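Local structure of nucleoside phosphorylase, putative (Trypanosoma brucei, 3BJE) at residues S70-R74 and E75-A79. The protein is a homodimeric uridine phosphorylase, which splits uridine with phosphate into uracil and alpha-D-ribose 1-phosphate. Residues are numbered along the deposited sequence; the frame is centred on the assembly and turned at random.
With R1P (1-O-phosphono-alpha-D-ribofuranose), chain E.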
loop_
_atom_site.group_PDB
_atom_site.type_symbol
_atom_site.label_atom_id
_atom_site.label_comp_id
_atom_site.label_asym_id
_atom_site.label_seq_id
_atom_site.Cartn_x
_atom_site.Cartn_y
_atom_site.Cartn_z
ATOM N N SER A 70 7.032 7.227 -21.996
ATOM C CA SER A 70 7.431 6.598 -20.750
ATOM C C SER A 70 7.856 7.652 -19.750
ATOM O O SER A 70 8.427 8.698 -20.124
ATOM C CB SER A 70 8.588 5.633 -20.969
ATOM O OG SER A 70 9.718 6.311 -21.484
ATOM N N ARG A 71 7.567 7.385 -18.480
ATOM C CA ARG A 71 7.953 8.290 -17.410
ATOM C C ARG A 71 7.948 7.551 -16.086
ATOM O O ARG A 71 7.176 6.620 -15.900
ATOM C CB ARG A 71 7.028 9.510 -17.361
ATOM C CG ARG A 71 7.512 10.582 -16.404
ATOM C CD ARG A 71 6.804 11.911 -16.592
ATOM N NE ARG A 71 6.926 12.722 -15.377
ATOM C CZ ARG A 71 6.317 13.893 -15.175
ATOM N NH1 ARG A 71 5.527 14.417 -16.104
ATOM N NH2 ARG A 71 6.487 14.541 -14.024
ATOM N N ASP A 72 8.818 7.980 -15.170
ATOM C CA ASP A 72 8.983 7.365 -13.856
ATOM C C ASP A 72 8.693 8.386 -12.751
ATOM O O ASP A 72 9.077 9.554 -12.886
ATOM C CB ASP A 72 10.418 6.865 -13.699
ATOM C CG ASP A 72 10.818 5.853 -14.759
ATOM O OD1 ASP A 72 9.972 5.434 -15.584
ATOM O OD2 ASP A 72 11.998 5.452 -14.760
ATOM N N HIS A 73 8.039 7.953 -11.673
ATOM C CA HIS A 73 7.745 8.804 -10.507
ATOM C C HIS A 73 7.318 7.974 -9.292
ATOM O O HIS A 73 6.425 7.164 -9.420
ATOM C CB HIS A 73 6.612 9.769 -10.864
ATOM C CG HIS A 73 6.166 10.620 -9.725
ATOM N ND1 HIS A 73 6.983 11.563 -9.140
ATOM C CD2 HIS A 73 4.994 10.669 -9.052
ATOM C CE1 HIS A 73 6.332 12.157 -8.158
ATOM N NE2 HIS A 73 5.123 11.633 -8.083
ATOM N N ARG A 74 7.908 8.207 -8.103
ATOM C CA ARG A 74 7.651 7.369 -6.927
ATOM C C ARG A 74 7.780 5.865 -7.329
ATOM O O ARG A 74 8.675 5.503 -8.092
ATOM C CB ARG A 74 6.272 7.675 -6.328
ATOM C CG ARG A 74 6.175 8.929 -5.478
ATOM C CD ARG A 74 4.679 9.225 -5.210
ATOM N NE ARG A 74 4.436 10.377 -4.335
ATOM C CZ ARG A 74 4.584 10.358 -3.016
ATOM N NH1 ARG A 74 5.007 9.257 -2.416
ATOM N NH2 ARG A 74 4.326 11.456 -2.295
ATOM N N GLU A 75 6.899 4.990 -6.854
ATOM C CA GLU A 75 6.988 3.583 -7.279
ATOM C C GLU A 75 6.343 3.371 -8.680
ATOM O O GLU A 75 6.279 2.245 -9.188
ATOM C CB GLU A 75 6.422 2.631 -6.195
ATOM C CG GLU A 75 4.974 2.840 -5.647
ATOM C CD GLU A 75 4.970 3.412 -4.222
ATOM O OE1 GLU A 75 5.518 4.547 -4.186
ATOM O OE2 GLU A 75 4.503 2.747 -3.183
ATOM N N ILE A 76 5.922 4.464 -9.322
ATOM C CA ILE A 76 4.971 4.394 -10.436
ATOM C C ILE A 76 5.674 4.714 -11.762
ATOM O O ILE A 76 5.970 5.859 -12.062
ATOM C CB ILE A 76 3.781 5.357 -10.208
ATOM C CG1 ILE A 76 3.216 5.219 -8.780
ATOM C CG2 ILE A 76 2.676 5.120 -11.252
ATOM C CD1 ILE A 76 2.788 3.834 -8.424
ATOM N N ARG A 77 5.955 3.665 -12.536
ATOM C CA ARG A 77 6.630 3.780 -13.830
ATOM C C ARG A 77 5.696 3.303 -14.925
ATOM O O ARG A 77 4.911 2.388 -14.701
ATOM C CB ARG A 77 7.894 2.932 -13.856
ATOM C CG ARG A 77 8.890 3.227 -12.778
ATOM C CD ARG A 77 10.140 2.369 -13.000
ATOM N NE ARG A 77 10.710 2.630 -14.322
ATOM C CZ ARG A 77 11.510 1.819 -15.007
ATOM N NH1 ARG A 77 11.876 0.628 -14.541
ATOM N NH2 ARG A 77 11.941 2.215 -16.194
ATOM N N PHE A 78 5.778 3.900 -16.108
ATOM C CA PHE A 78 5.058 3.369 -17.258
ATOM C C PHE A 78 5.895 3.424 -18.527
ATOM O O PHE A 78 6.850 4.202 -18.662
ATOM C CB PHE A 78 3.708 4.069 -17.471
ATOM C CG PHE A 78 3.782 5.282 -18.347
ATOM C CD1 PHE A 78 3.548 5.189 -19.707
ATOM C CD2 PHE A 78 4.090 6.530 -17.800
ATOM C CE1 PHE A 78 3.628 6.291 -20.513
ATOM C CE2 PHE A 78 4.174 7.648 -18.609
ATOM C CZ PHE A 78 3.952 7.530 -19.962
ATOM N N ALA A 79 5.492 2.589 -19.475
ATOM C CA ALA A 79 6.026 2.634 -20.839
ATOM C C ALA A 79 4.931 2.147 -21.756
ATOM O O ALA A 79 4.256 1.164 -21.447
ATOM C CB ALA A 79 7.263 1.743 -20.970
HETATM C C5 R1P E . 0.145 9.958 -1.362
HETATM O O5 R1P E . 0.477 10.913 -2.373
HETATM C C4 R1P E . 1.367 9.708 -0.484
HETATM O O4 R1P E . 1.869 10.927 0.091
HETATM C C1 R1P E . 1.816 10.917 1.521
HETATM C C2 R1P E . 0.774 9.825 1.797
HETATM O O2 R1P E . 0.795 9.317 3.145
HETATM C C3 R1P E . 1.058 8.801 0.697
HETATM O O3 R1P E . 2.209 7.992 0.982
HETATM O O1 R1P E . 3.129 10.749 2.157
HETATM P P R1P E . 4.596 10.765 1.458
HETATM O O1P R1P E . 4.462 9.498 0.578
HETATM O O2P R1P E . 5.607 10.585 2.579
HETATM O O3P R1P E . 4.669 12.078 0.745
HETATM O O HOH W 1 4.756 7.605 -14.000
HETATM O O HOH W 2 9.418 4.052 -17.791
HETATM O O HOH W 3 5.839 6.867 -2.835
#
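D72 and R77, a non-hydrogen-bonded antiparallel pair, run side by side, joined by a salt bridge. R77 NE sends a nearly straight bond (177°) to D72 OD1 at 3.2 Å and lies 3.1 Å from D72 OD2. D72 OD1 is met from above the carboxylate plane, the two flat groups standing 76° apart. R77 also reaches D56 and P52 O. On the other face of the sheet, the ring of F78, with CG set between its backbone N and carbonyl carbon (chi1 89°), folds back across the neighbouring strand: S70 CA sits over the ring in a CH-pi contact, 3.9 Å from the F78 centroid, and R71 CB touches F78 CE2 at 3.6 Å. Paired backbone bonds join R71 with F78 and H73 with I76, and one water bridges R71 O and I76 O. At the bend R74, extended from CG to NE, reaches the phosphate of ribose 1-phosphate, R74 NH1 to O1P and R74 NH2 to O3P, both 3.1 Å. A water links R74 NH1 to E75 OE1, while E75 OE2 is held by N99 and by the backbone of M95 of the second subunit. This is a beta hairpin closed by a two-residue type II' turn (R74 and E75), delivering an arginine to a phosphate site completed by the second subunit.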